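Local coordinates for protein similar to hydroxylamine oxidoreductase (Kuenenia stuttgartiensis, PDB 6H5L) that probably acts as a multiheme c-type oxidoreductase that relays electrons through its hemes within a large reductase complex of an anammox bacterium, at residues A[300-305]-A[372-377]; A[306-311]-A[316-321]; A[330-333]-A[338-341]; A[382-387]-A[454-459]; A[401-404]-A[408-411]. One frame throughout, in Å; residues are numbered along the deposited sequence.

Interaction 1: A[300-305]-A[372-377]. With HEC (heme c), chain I.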
# COMPACT_ATOMS: atom_id res chain seq x y z
N GLY A 300 -26.16 -37.04 -20.60
CA GLY A 300 -25.65 -37.64 -21.82
C GLY A 300 -26.75 -38.19 -22.71
O GLY A 300 -27.72 -38.79 -22.24
N ILE A 301 -26.59 -37.98 -24.02
CA ILE A 301 -27.54 -38.43 -25.03
C ILE A 301 -26.90 -39.35 -26.05
O ILE A 301 -27.38 -40.46 -26.29
CB ILE A 301 -28.23 -37.23 -25.75
CG1 ILE A 301 -29.00 -36.36 -24.72
CG2 ILE A 301 -29.16 -37.71 -26.85
CD1 ILE A 301 -29.57 -35.08 -25.32
N TRP A 302 -25.83 -38.87 -26.67
CA TRP A 302 -25.09 -39.65 -27.68
C TRP A 302 -23.98 -40.41 -26.98
O TRP A 302 -23.21 -41.00 -27.65
CB TRP A 302 -24.49 -38.74 -28.75
CG TRP A 302 -25.45 -38.18 -29.75
CD1 TRP A 302 -25.95 -36.92 -29.76
CD2 TRP A 302 -26.01 -38.83 -30.89
NE1 TRP A 302 -26.76 -36.74 -30.82
CE2 TRP A 302 -26.83 -37.90 -31.53
CE3 TRP A 302 -25.89 -40.11 -31.44
CZ2 TRP A 302 -27.54 -38.20 -32.69
CZ3 TRP A 302 -26.59 -40.41 -32.58
CH2 TRP A 302 -27.40 -39.47 -33.19
N ARG A 303 -24.08 -40.52 -25.67
CA ARG A 303 -23.09 -40.99 -24.69
C ARG A 303 -21.68 -41.09 -25.27
O ARG A 303 -21.06 -40.10 -25.34
CB ARG A 303 -23.60 -42.32 -24.15
CG ARG A 303 -25.05 -42.26 -23.70
CD ARG A 303 -25.33 -41.50 -22.44
NE ARG A 303 -24.47 -41.90 -21.37
CZ ARG A 303 -24.75 -42.74 -20.41
NH1 ARG A 303 -25.90 -43.37 -20.36
NH2 ARG A 303 -23.88 -42.95 -19.46
N MET A 304 -21.28 -42.21 -25.84
CA MET A 304 -19.90 -42.31 -26.28
C MET A 304 -19.73 -42.05 -27.76
O MET A 304 -18.61 -41.79 -28.21
CB MET A 304 -19.32 -43.68 -25.91
CG MET A 304 -17.79 -43.75 -26.01
SD MET A 304 -17.07 -45.27 -25.36
CE MET A 304 -15.33 -45.01 -25.71
N GLY A 305 -20.82 -42.08 -28.53
CA GLY A 305 -20.74 -42.02 -29.97
C GLY A 305 -20.65 -43.37 -30.64
O GLY A 305 -20.54 -43.43 -31.87
N GLN A 372 -25.28 -38.81 -39.91
CA GLN A 372 -24.53 -39.12 -41.12
C GLN A 372 -23.27 -39.91 -40.81
O GLN A 372 -22.82 -40.71 -41.63
CB GLN A 372 -24.21 -37.84 -41.89
CG GLN A 372 -23.26 -36.88 -41.18
CD GLN A 372 -21.80 -37.17 -41.47
OE1 GLN A 372 -21.43 -37.45 -42.61
NE2 GLN A 372 -20.97 -37.12 -40.44
N ALA A 373 -22.68 -39.70 -39.62
CA ALA A 373 -21.49 -40.46 -39.25
C ALA A 373 -21.83 -41.92 -38.96
O ALA A 373 -21.13 -42.83 -39.40
CB ALA A 373 -20.80 -39.81 -38.06
N HIS A 374 -22.92 -42.16 -38.21
CA HIS A 374 -23.38 -43.53 -38.00
C HIS A 374 -23.82 -44.18 -39.30
O HIS A 374 -23.64 -45.39 -39.47
CB HIS A 374 -24.52 -43.55 -36.98
CG HIS A 374 -24.06 -43.75 -35.57
ND1 HIS A 374 -24.03 -42.73 -34.65
CD2 HIS A 374 -23.62 -44.85 -34.93
CE1 HIS A 374 -23.58 -43.19 -33.49
NE2 HIS A 374 -23.33 -44.48 -33.64
N THR A 375 -24.40 -43.40 -40.22
CA THR A 375 -24.71 -43.93 -41.54
C THR A 375 -23.45 -44.33 -42.28
O THR A 375 -23.40 -45.40 -42.91
CB THR A 375 -25.50 -42.89 -42.35
OG1 THR A 375 -26.79 -42.69 -41.75
CG2 THR A 375 -25.67 -43.34 -43.80
N LEU A 376 -22.41 -43.49 -42.22
CA LEU A 376 -21.15 -43.81 -42.88
C LEU A 376 -20.52 -45.07 -42.29
O LEU A 376 -19.96 -45.90 -43.03
CB LEU A 376 -20.19 -42.63 -42.76
CG LEU A 376 -18.85 -42.74 -43.50
CD1 LEU A 376 -19.07 -42.85 -45.00
CD2 LEU A 376 -17.96 -41.54 -43.18
N ALA A 377 -20.61 -45.24 -40.97
CA ALA A 377 -20.07 -46.44 -40.34
C ALA A 377 -20.87 -47.68 -40.72
O ALA A 377 -20.30 -48.76 -40.93
CB ALA A 377 -20.04 -46.26 -38.82
FE HEC I . -18.53 -32.23 -23.03
CHA HEC I . -20.31 -34.56 -24.70
CHB HEC I . -16.41 -34.67 -21.81
CHC HEC I . -16.53 -29.84 -21.59
CHD HEC I . -20.93 -29.82 -23.63
NA HEC I . -18.32 -34.23 -23.29
C1A HEC I . -19.30 -35.01 -23.88
C2A HEC I . -19.07 -36.38 -23.48
C3A HEC I . -18.00 -36.42 -22.68
C4A HEC I . -17.51 -35.06 -22.55
CMA HEC I . -17.38 -37.67 -22.02
CAA HEC I . -19.92 -37.59 -23.89
CBA HEC I . -21.06 -37.75 -22.91
CGA HEC I . -22.28 -37.07 -23.47
O1A HEC I . -22.74 -36.07 -22.86
O2A HEC I . -22.79 -37.52 -24.53
NB HEC I . -16.82 -32.26 -21.86
C1B HEC I . -16.05 -33.37 -21.58
C2B HEC I . -14.80 -32.92 -21.01
C3B HEC I . -14.83 -31.59 -20.94
C4B HEC I . -16.10 -31.14 -21.48
CMB HEC I . -13.66 -33.84 -20.52
CAB HEC I . -13.72 -30.68 -20.38
CBB HEC I . -12.43 -30.75 -21.24
NC HEC I . -18.72 -30.22 -22.63
C1C HEC I . -17.74 -29.41 -22.10
C2C HEC I . -18.11 -28.03 -22.35
C3C HEC I . -19.38 -28.03 -22.75
C4C HEC I . -19.76 -29.40 -23.04
CMC HEC I . -17.38 -26.82 -21.72
CAC HEC I . -20.25 -26.78 -23.04
CBC HEC I . -19.72 -26.02 -24.28
ND HEC I . -20.36 -32.19 -24.00
C1D HEC I . -21.16 -31.06 -24.17
C2D HEC I . -22.29 -31.42 -25.00
C3D HEC I . -22.09 -32.91 -25.34
C4D HEC I . -20.87 -33.30 -24.67
CMD HEC I . -23.44 -30.51 -25.46
CAD HEC I . -23.02 -33.79 -26.20
CBD HEC I . -24.19 -34.23 -25.32
CGD HEC I . -25.10 -35.15 -26.07
O1D HEC I . -25.93 -34.65 -26.88
O2D HEC I . -25.00 -36.39 -25.87

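Interaction 2: A[306-311]-A[316-321]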
# COMPACT_ATOMS: atom_id res chain seq x y z
N THR A 306 -20.70 -44.45 -29.87
CA THR A 306 -20.59 -45.81 -30.39
C THR A 306 -21.93 -46.50 -30.55
O THR A 306 -22.14 -47.21 -31.55
CB THR A 306 -19.70 -46.65 -29.48
OG1 THR A 306 -20.22 -46.64 -28.15
CG2 THR A 306 -18.28 -46.10 -29.47
N VAL A 307 -22.84 -46.32 -29.61
CA VAL A 307 -24.14 -47.01 -29.67
C VAL A 307 -24.96 -46.44 -30.82
O VAL A 307 -25.14 -45.21 -30.89
CB VAL A 307 -24.88 -46.87 -28.34
CG1 VAL A 307 -26.27 -47.47 -28.46
CG2 VAL A 307 -24.10 -47.56 -27.23
N PRO A 308 -25.45 -47.26 -31.74
CA PRO A 308 -26.20 -46.74 -32.89
C PRO A 308 -27.52 -46.14 -32.45
O PRO A 308 -28.20 -46.67 -31.56
CB PRO A 308 -26.42 -47.98 -33.76
CG PRO A 308 -25.45 -49.02 -33.25
CD PRO A 308 -25.32 -48.73 -31.79
N PRO A 309 -27.93 -45.02 -33.06
CA PRO A 309 -29.26 -44.47 -32.77
C PRO A 309 -30.36 -45.28 -33.44
O PRO A 309 -30.19 -45.80 -34.55
CB PRO A 309 -29.18 -43.05 -33.34
CG PRO A 309 -28.17 -43.15 -34.44
CD PRO A 309 -27.15 -44.15 -33.96
N SER A 310 -31.51 -45.37 -32.76
CA SER A 310 -32.66 -46.09 -33.29
C SER A 310 -33.37 -45.33 -34.40
O SER A 310 -34.26 -45.90 -35.04
CB SER A 310 -33.66 -46.39 -32.18
OG SER A 310 -34.26 -45.20 -31.67
N ASN A 311 -33.00 -44.08 -34.65
CA ASN A 311 -33.65 -43.25 -35.65
C ASN A 311 -33.07 -43.44 -37.04
O ASN A 311 -33.28 -42.59 -37.92
CB ASN A 311 -33.57 -41.77 -35.24
CG ASN A 311 -33.80 -41.57 -33.75
OD1 ASN A 311 -32.84 -41.47 -32.98
ND2 ASN A 311 -35.06 -41.50 -33.35
N SER A 316 -26.26 -53.01 -42.65
CA SER A 316 -25.48 -54.09 -42.08
C SER A 316 -26.29 -54.76 -40.98
O SER A 316 -27.49 -54.50 -40.81
CB SER A 316 -24.14 -53.58 -41.57
OG SER A 316 -24.31 -52.68 -40.49
N SER A 317 -25.65 -55.63 -40.20
CA SER A 317 -26.34 -56.28 -39.08
C SER A 317 -26.67 -55.32 -37.95
O SER A 317 -27.28 -55.75 -36.96
CB SER A 317 -25.50 -57.44 -38.55
OG SER A 317 -24.17 -57.05 -38.31
N LEU A 318 -26.30 -54.04 -38.06
CA LEU A 318 -26.73 -53.04 -37.09
C LEU A 318 -28.25 -52.90 -37.04
O LEU A 318 -28.78 -52.41 -36.05
CB LEU A 318 -26.10 -51.68 -37.42
CG LEU A 318 -24.60 -51.60 -37.20
CD1 LEU A 318 -24.07 -50.21 -37.51
CD2 LEU A 318 -24.28 -52.01 -35.78
N LYS A 319 -28.94 -53.32 -38.10
CA LYS A 319 -30.40 -53.35 -38.08
C LYS A 319 -30.94 -54.32 -37.04
O LYS A 319 -32.12 -54.24 -36.68
CB LYS A 319 -30.94 -53.71 -39.46
CG LYS A 319 -30.49 -55.07 -39.97
CD LYS A 319 -30.79 -55.23 -41.46
CE LYS A 319 -30.15 -56.49 -42.03
NZ LYS A 319 -30.75 -57.74 -41.48
N ASP A 320 -30.10 -55.23 -36.55
CA ASP A 320 -30.49 -56.19 -35.52
C ASP A 320 -29.79 -55.96 -34.19
O ASP A 320 -29.99 -56.74 -33.26
CB ASP A 320 -30.23 -57.62 -36.02
CG ASP A 320 -31.13 -58.01 -37.17
OD1 ASP A 320 -32.37 -57.94 -37.01
OD2 ASP A 320 -30.61 -58.38 -38.24
N TYR A 321 -28.96 -54.93 -34.09
CA TYR A 321 -28.36 -54.56 -32.82
C TYR A 321 -29.46 -54.28 -31.80
O TYR A 321 -30.50 -53.72 -32.14
CB TYR A 321 -27.48 -53.32 -33.01
CG TYR A 321 -26.78 -52.81 -31.77
CD1 TYR A 321 -27.40 -51.89 -30.93
CD2 TYR A 321 -25.50 -53.24 -31.44
CE1 TYR A 321 -26.77 -51.42 -29.80
CE2 TYR A 321 -24.86 -52.77 -30.30
CZ TYR A 321 -25.51 -51.86 -29.49
OH TYR A 321 -24.88 -51.39 -28.35

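Interaction 3: A[330-333]-A[338-341]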
# COMPACT_ATOMS: atom_id res chain seq x y z
N ASP A 330 -29.14 -50.78 -25.71
CA ASP A 330 -29.91 -50.83 -26.94
C ASP A 330 -29.80 -49.50 -27.68
O ASP A 330 -29.17 -48.54 -27.21
CB ASP A 330 -31.37 -51.18 -26.64
CG ASP A 330 -31.73 -51.02 -25.18
OD1 ASP A 330 -30.87 -50.56 -24.39
OD2 ASP A 330 -32.88 -51.35 -24.81
N LYS A 331 -30.43 -49.44 -28.86
CA LYS A 331 -30.31 -48.27 -29.71
C LYS A 331 -30.90 -47.04 -29.04
O LYS A 331 -31.99 -47.09 -28.47
CB LYS A 331 -30.99 -48.53 -31.06
CG LYS A 331 -30.38 -49.67 -31.86
CD LYS A 331 -30.20 -49.29 -33.32
CE LYS A 331 -31.10 -50.10 -34.24
NZ LYS A 331 -30.70 -51.53 -34.28
N ILE A 332 -30.17 -45.93 -29.10
CA ILE A 332 -30.59 -44.69 -28.46
C ILE A 332 -31.66 -44.02 -29.32
O ILE A 332 -31.48 -43.84 -30.53
CB ILE A 332 -29.39 -43.75 -28.25
CG1 ILE A 332 -28.28 -44.46 -27.47
CG2 ILE A 332 -29.82 -42.49 -27.53
CD1 ILE A 332 -27.02 -43.63 -27.32
N ASP A 333 -32.77 -43.66 -28.69
CA ASP A 333 -33.83 -42.90 -29.35
C ASP A 333 -33.54 -41.42 -29.12
O ASP A 333 -33.81 -40.89 -28.04
CB ASP A 333 -35.20 -43.30 -28.83
CG ASP A 333 -36.33 -42.73 -29.66
OD1 ASP A 333 -36.05 -42.04 -30.66
OD2 ASP A 333 -37.51 -42.98 -29.32
N GLU A 338 -37.48 -38.58 -23.08
CA GLU A 338 -36.39 -38.44 -22.12
C GLU A 338 -35.23 -37.65 -22.70
O GLU A 338 -34.65 -36.80 -22.02
CB GLU A 338 -35.92 -39.83 -21.67
CG GLU A 338 -34.92 -39.81 -20.52
CD GLU A 338 -34.31 -41.17 -20.27
OE1 GLU A 338 -34.20 -41.97 -21.23
OE2 GLU A 338 -33.96 -41.46 -19.11
N ASN A 339 -34.88 -37.90 -23.97
CA ASN A 339 -33.73 -37.24 -24.57
C ASN A 339 -34.06 -35.83 -25.05
O ASN A 339 -33.17 -34.97 -25.08
CB ASN A 339 -33.17 -38.08 -25.72
CG ASN A 339 -32.41 -39.29 -25.24
OD1 ASN A 339 -31.86 -39.30 -24.13
ND2 ASN A 339 -32.36 -40.33 -26.07
N VAL A 340 -35.31 -35.58 -25.43
CA VAL A 340 -35.71 -34.21 -25.73
C VAL A 340 -35.62 -33.34 -24.48
O VAL A 340 -35.19 -32.19 -24.53
CB VAL A 340 -37.12 -34.18 -26.35
CG1 VAL A 340 -37.65 -32.76 -26.44
CG2 VAL A 340 -37.11 -34.82 -27.74
N ALA A 341 -36.02 -33.90 -23.33
CA ALA A 341 -35.87 -33.17 -22.07
C ALA A 341 -34.40 -32.96 -21.73
O ALA A 341 -34.01 -31.88 -21.25
CB ALA A 341 -36.59 -33.91 -20.95

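Interaction 4: A[382-387]-A[454-459]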
# COMPACT_ATOMS: atom_id res chain seq x y z
N LYS A 382 -21.33 -52.85 -43.76
CA LYS A 382 -21.97 -53.68 -44.78
C LYS A 382 -20.93 -54.29 -45.71
O LYS A 382 -21.04 -55.46 -46.10
CB LYS A 382 -22.98 -52.86 -45.57
CG LYS A 382 -23.78 -53.65 -46.60
CD LYS A 382 -24.70 -54.65 -45.91
CE LYS A 382 -25.70 -55.25 -46.89
NZ LYS A 382 -25.05 -56.06 -47.95
N ILE A 383 -19.90 -53.52 -46.08
CA ILE A 383 -18.86 -54.02 -46.96
C ILE A 383 -18.09 -55.15 -46.30
O ILE A 383 -17.81 -56.18 -46.92
CB ILE A 383 -17.93 -52.86 -47.38
CG1 ILE A 383 -18.69 -51.84 -48.23
CG2 ILE A 383 -16.71 -53.40 -48.12
CD1 ILE A 383 -17.94 -50.55 -48.45
N VAL A 384 -17.74 -54.98 -45.02
CA VAL A 384 -16.97 -56.00 -44.32
C VAL A 384 -17.79 -57.27 -44.15
O VAL A 384 -17.28 -58.38 -44.31
CB VAL A 384 -16.49 -55.46 -42.96
CG1 VAL A 384 -15.70 -56.52 -42.21
CG2 VAL A 384 -15.66 -54.20 -43.15
N GLU A 385 -19.08 -57.13 -43.82
CA GLU A 385 -19.91 -58.31 -43.58
C GLU A 385 -20.24 -59.05 -44.86
O GLU A 385 -20.41 -60.28 -44.83
CB GLU A 385 -21.19 -57.90 -42.84
CG GLU A 385 -20.95 -57.44 -41.41
CD GLU A 385 -22.23 -57.02 -40.71
OE1 GLU A 385 -22.20 -56.84 -39.48
OE2 GLU A 385 -23.26 -56.88 -41.40
N ASP A 386 -20.34 -58.35 -45.99
CA ASP A 386 -20.57 -59.03 -47.26
C ASP A 386 -19.38 -59.91 -47.63
O ASP A 386 -19.56 -61.01 -48.16
CB ASP A 386 -20.86 -58.02 -48.36
CG ASP A 386 -22.22 -57.37 -48.22
OD1 ASP A 386 -22.95 -57.73 -47.27
OD2 ASP A 386 -22.57 -56.52 -49.06
N LEU A 387 -18.16 -59.43 -47.37
CA LEU A 387 -16.98 -60.27 -47.57
C LEU A 387 -17.05 -61.52 -46.71
O LEU A 387 -16.69 -62.62 -47.15
CB LEU A 387 -15.72 -59.48 -47.24
CG LEU A 387 -15.37 -58.28 -48.12
CD1 LEU A 387 -14.33 -57.41 -47.44
CD2 LEU A 387 -14.86 -58.74 -49.48
N SER A 454 -8.72 -59.42 -38.73
CA SER A 454 -8.05 -59.23 -40.01
C SER A 454 -7.73 -57.75 -40.21
O SER A 454 -7.99 -56.91 -39.35
CB SER A 454 -8.92 -59.77 -41.14
OG SER A 454 -10.17 -59.10 -41.19
N ASP A 455 -7.14 -57.43 -41.36
CA ASP A 455 -6.78 -56.05 -41.64
C ASP A 455 -8.01 -55.17 -41.77
O ASP A 455 -8.07 -54.07 -41.21
CB ASP A 455 -5.92 -55.98 -42.90
CG ASP A 455 -4.81 -54.95 -42.80
OD1 ASP A 455 -4.92 -54.03 -41.96
OD2 ASP A 455 -3.82 -55.07 -43.55
N ILE A 456 -9.03 -55.64 -42.50
CA ILE A 456 -10.17 -54.79 -42.82
C ILE A 456 -11.08 -54.62 -41.61
O ILE A 456 -11.80 -53.62 -41.50
CB ILE A 456 -10.94 -55.36 -44.03
CG1 ILE A 456 -11.82 -54.28 -44.66
CG2 ILE A 456 -11.76 -56.59 -43.64
CD1 ILE A 456 -12.40 -54.67 -46.00
N GLU A 457 -11.08 -55.58 -40.68
CA GLU A 457 -11.90 -55.45 -39.48
C GLU A 457 -11.41 -54.32 -38.58
O GLU A 457 -12.21 -53.59 -37.99
CB GLU A 457 -11.92 -56.78 -38.71
CG GLU A 457 -12.87 -57.81 -39.30
CD GLU A 457 -12.71 -59.17 -38.65
OE1 GLU A 457 -11.63 -59.78 -38.83
OE2 GLU A 457 -13.65 -59.62 -37.96
N ASN A 458 -10.09 -54.15 -38.48
CA ASN A 458 -9.54 -53.05 -37.69
C ASN A 458 -9.58 -51.72 -38.43
O ASN A 458 -9.57 -50.68 -37.78
CB ASN A 458 -8.10 -53.37 -37.28
CG ASN A 458 -8.01 -53.94 -35.87
OD1 ASN A 458 -9.02 -54.30 -35.28
ND2 ASN A 458 -6.80 -54.01 -35.34
N MET A 459 -9.61 -51.74 -39.76
CA MET A 459 -9.90 -50.51 -40.49
C MET A 459 -11.27 -49.97 -40.11
O MET A 459 -11.41 -48.79 -39.78
CB MET A 459 -9.84 -50.75 -42.00
CG MET A 459 -8.49 -51.20 -42.53
SD MET A 459 -8.57 -51.63 -44.28
CE MET A 459 -6.90 -52.24 -44.55

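Interaction 5: A[401-404]-A[408-411]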
# COMPACT_ATOMS: atom_id res chain seq x y z
N ASP A 401 -7.73 -67.71 -34.62
CA ASP A 401 -8.12 -67.80 -33.22
C ASP A 401 -9.59 -67.41 -33.05
O ASP A 401 -10.12 -66.59 -33.81
CB ASP A 401 -7.24 -66.90 -32.35
CG ASP A 401 -5.96 -67.57 -31.93
OD1 ASP A 401 -5.75 -68.75 -32.28
OD2 ASP A 401 -5.14 -66.92 -31.24
N PRO A 402 -10.28 -67.99 -32.07
CA PRO A 402 -11.68 -67.62 -31.83
C PRO A 402 -11.81 -66.24 -31.20
O PRO A 402 -10.82 -65.55 -30.99
CB PRO A 402 -12.17 -68.72 -30.89
CG PRO A 402 -10.95 -69.15 -30.16
CD PRO A 402 -9.82 -69.06 -31.16
N TYR A 403 -13.05 -65.85 -30.91
CA TYR A 403 -13.29 -64.61 -30.18
C TYR A 403 -12.55 -64.66 -28.85
O TYR A 403 -12.44 -65.73 -28.24
CB TYR A 403 -14.79 -64.42 -29.96
CG TYR A 403 -15.19 -63.08 -29.38
CD1 TYR A 403 -15.36 -61.97 -30.20
CD2 TYR A 403 -15.40 -62.93 -28.02
CE1 TYR A 403 -15.73 -60.74 -29.67
CE2 TYR A 403 -15.77 -61.71 -27.48
CZ TYR A 403 -15.93 -60.62 -28.31
OH TYR A 403 -16.30 -59.40 -27.78
N PRO A 404 -12.01 -63.53 -28.37
CA PRO A 404 -11.19 -63.56 -27.16
C PRO A 404 -11.93 -64.16 -25.97
O PRO A 404 -13.04 -63.75 -25.63
CB PRO A 404 -10.84 -62.09 -26.93
CG PRO A 404 -11.81 -61.31 -27.77
CD PRO A 404 -12.08 -62.18 -28.95
N GLY A 408 -14.02 -69.01 -21.64
CA GLY A 408 -14.52 -68.39 -20.42
C GLY A 408 -15.91 -67.81 -20.57
O GLY A 408 -16.68 -67.78 -19.61
N ILE A 409 -16.24 -67.34 -21.78
CA ILE A 409 -17.59 -66.82 -22.02
C ILE A 409 -18.62 -67.93 -21.87
O ILE A 409 -19.64 -67.76 -21.20
CB ILE A 409 -17.66 -66.16 -23.42
CG1 ILE A 409 -16.85 -64.87 -23.44
CG2 ILE A 409 -19.11 -65.90 -23.81
CD1 ILE A 409 -16.59 -64.33 -24.83
N VAL A 410 -18.36 -69.08 -22.49
CA VAL A 410 -19.28 -70.21 -22.39
C VAL A 410 -19.39 -70.68 -20.94
O VAL A 410 -20.48 -71.01 -20.46
CB VAL A 410 -18.83 -71.35 -23.32
CG1 VAL A 410 -19.73 -72.57 -23.15
CG2 VAL A 410 -18.83 -70.88 -24.76
N LYS A 411 -18.26 -70.71 -20.22
CA LYS A 411 -18.26 -71.29 -18.88
C LYS A 411 -18.86 -70.34 -17.85
O LYS A 411 -19.53 -70.78 -16.91
CB LYS A 411 -16.84 -71.69 -18.49
CG LYS A 411 -16.80 -72.87 -17.54
CD LYS A 411 -15.70 -72.73 -16.50
CE LYS A 411 -15.82 -73.81 -15.44
NZ LYS A 411 -14.91 -73.57 -14.28

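Interaction 1: A[300-305]-A[372-377]
A heme-propionate-binding loop meets the long helix 356-389 here, with Trp302 and Gly305 of the loop touching His374 of the helix. The Trp302 ring presents CZ3, which lies 4.0 Å from His374 ND1, and the two side chains run alongside each other in opposite senses. Trp302 has its CG anti to the carbonyl carbon (chi1 -75°), a torsion that brings CZ3 beside His374. Gly305 O also lies against the imidazole, 3.5 Å from His374 CE1, and the equally near NE2 is not in hydrogen-bonding geometry. That carbonyl accepts a hydrogen bond from Lys468 NZ of helix 455-476. The loop belongs to a multiheme cytochrome, and it also grips a heme propionate through the backbone. Oxygen O2D of heme c accepts from Trp302 N at 2.7 Å, with an almost straight N-H...O angle of 174°, and from Ile301 N at 2.9 Å, bent to 143°. The companion oxygen O1D lies 3.7 Å from Trp302 CD1, at the edge of the indole and near its plane. Trp302 NE1 is hydrogen-bonded to Asp367 of helix 356-389, and Phe371 meets the ring edge-to-face.

Interaction 2: A[306-311]-A[316-321]
Pro308 and Tyr321 make the one CH-pi contact across the two segments, with Pro308 CD standing over a face of the phenol ring. CD is 3.9 Å from the centroid of the Tyr321 ring and 20° off its normal, displaced toward the CE1 rim. With CG of Tyr321 anti to the backbone N (chi1 180°), the ring extends from its own segment to meet the proline, which it crosses at about a right angle. Both segments belong to the irregular loop between strand 291-292 and helix 337-350, so the chain is folding back on itself here without sheet or long helix, although 317-319 makes a short 3-10 turn. The remaining cross-segment contacts are apolar. Pro308 CG meets Leu318 CD2 at 4.1 Å, again nearly perpendicular, while Val307 CG1 lies 4.2 Å from Tyr321 CE1. Within 316-321, Leu318 N donates weakly to Ser316 OG at 3.4 Å, and a salt bridge, weak as a hydrogen bond, joins Lys319 NZ to Asp320 OD2 at 3.3 Å. Outside the two segments, Ser316 OG bonds to Asp378 of helix 356-389, and Tyr321 OH has a weak hydrogen bond with Ala329 O.

Interaction 3: A[330-333]-A[338-341]
Asn339 and the backbone carbonyl of Asp333 carry this contact, with the Ile332 side chain close by. Asn339 projects from helix 337-350 toward the preceding loop; its CG is anti to the carbonyl carbon and beside the backbone N (chi1 -75°), which brings the amide nitrogen to the loop. Asn339 ND2 donates to Asp333 O with a donor-acceptor distance of 2.5 Å, a value whose shortness carries no weight at this resolution. The N-H...O angle is 150°. Seen from the donor, the acceptor lies close to the amide plane; seen from the acceptor, ND2 stands well above the carbonyl plane, 48° out of it, and is not aimed at a lone pair. The Ile332 and Asn339 side chains run roughly perpendicular, bringing the CG2 branch of Ile332 to 3.6 Å from Asn339 ND2. The contact joins the last part of the 330-333 loop segment to the first turn of the helix. Ser336, directly before that helix, caps its start through a hydrogen bond between OG and Asn339 N; the same OG is hydrogen-bonded to Asp333 O. The Asp333 carboxylate turns to Asn311 through OD1. Chemically, then, a neutral side-chain amide and a serine hydroxyl share one main-chain oxygen, consistent with holding the loop end at the start of the helix, with no charge pairing across the two segments.

Interaction 4: A[382-387]-A[454-459]
Ile456, on the first turn of helix 455-476, packs onto Val384 and Leu387 of the nearly antiparallel helix 356-389. The axes of the two short helical segments lie 10.3 Å apart at their closest, and their directions differ by 159°. At CB, Ile456 points toward the opposite helix and divides. The CG2 branch, set between the backbone N and the carbonyl carbon, passes 4.2 Å from Val384 CG1. The longer branch starts with CG1 anti to the backbone N (chi1 -161°) and runs alongside the same valine in the opposite sense, with CG1 4.1 Å from Val384 CG2. At the tip, CD1 meets Leu387 CD1 at 3.6 Å, one turn further along the partner helix. Ile498 of helix 480-513 also packs on Ile456, making the site a three-helix junction. Beside the isoleucine, the aliphatic CG of Glu457 lies 4.3 Å from Val384 CG1, while the carboxylate turns back to its own helix start. Ser454 is the N-cap residue, and its N donates to Glu457 OE1 as in one half of a capping box. Arg400 adds a salt bridge to that oxygen. The hydroxyl of Ser454 also donates to it, with Ser454 N and Ser454 OG each 2.9 Å from Glu457 OE1 and arriving from opposite faces of the carboxylate plane.

Interaction 5: A[401-404]-A[408-411]
Ile409, the residue after Gly408 on helix 406-412, reaches back to Tyr403 and Pro404 of the loop that leads into the helix. Its CG1 is anti to the carbonyl carbon and beside the backbone N (chi1 -70°), and the extended chain ends in CD1, the atom that makes the closest approaches. Ile409 CD1 comes to the edge of the Tyr403 ring, near the ring plane, at 3.7 Å from CD2 and 3.8 Å from CE2. The same methyl lies 3.7 Å from Pro404 O, so it touches both the ring edge and the Pro404 carbonyl, which lie on the same side of it. The side chains of Tyr403 and Ile409 cross at about a right angle. Next to the edge contact, Pro404 CD stands 3.3 Å above one face of the Tyr403 ring, offset toward its rim. In the fold, the loop that follows helix 356-389 runs here into helix 406-412, and Ile409 of that helix touches the loop through CD1. Tyr403 O is hydrogen-bonded to Ser406 OG at the start of the helix, and Tyr403 OH to Leu440 O. Pro182 of helix 182-189 packs against both Tyr403 and Ile409. One residue further on, Val410 faces another neighbour, packing on Phe426 of helix 420-429.

Overall arrangement
From the N terminus, the chain first passes 300-305, whose partner on helix 356-389 comes 67 residues later; interaction 1 thus closes a long loop. Nested inside it, one after the other, are two short closures: interaction 2, within the irregular loop after strand 291-292, and interaction 3, where that loop enters helix 337-350. These three touch one another, for instance through Ser310 N and Ile332 O, a probable hydrogen bond at 2.7 Å. Further along helix 356-389, interaction 4 opens a second long loop, closed by helix 455-476, and interaction 5 is nested within it at helix 406-412. The two long loops follow in series without crossing, linked by helix 356-389.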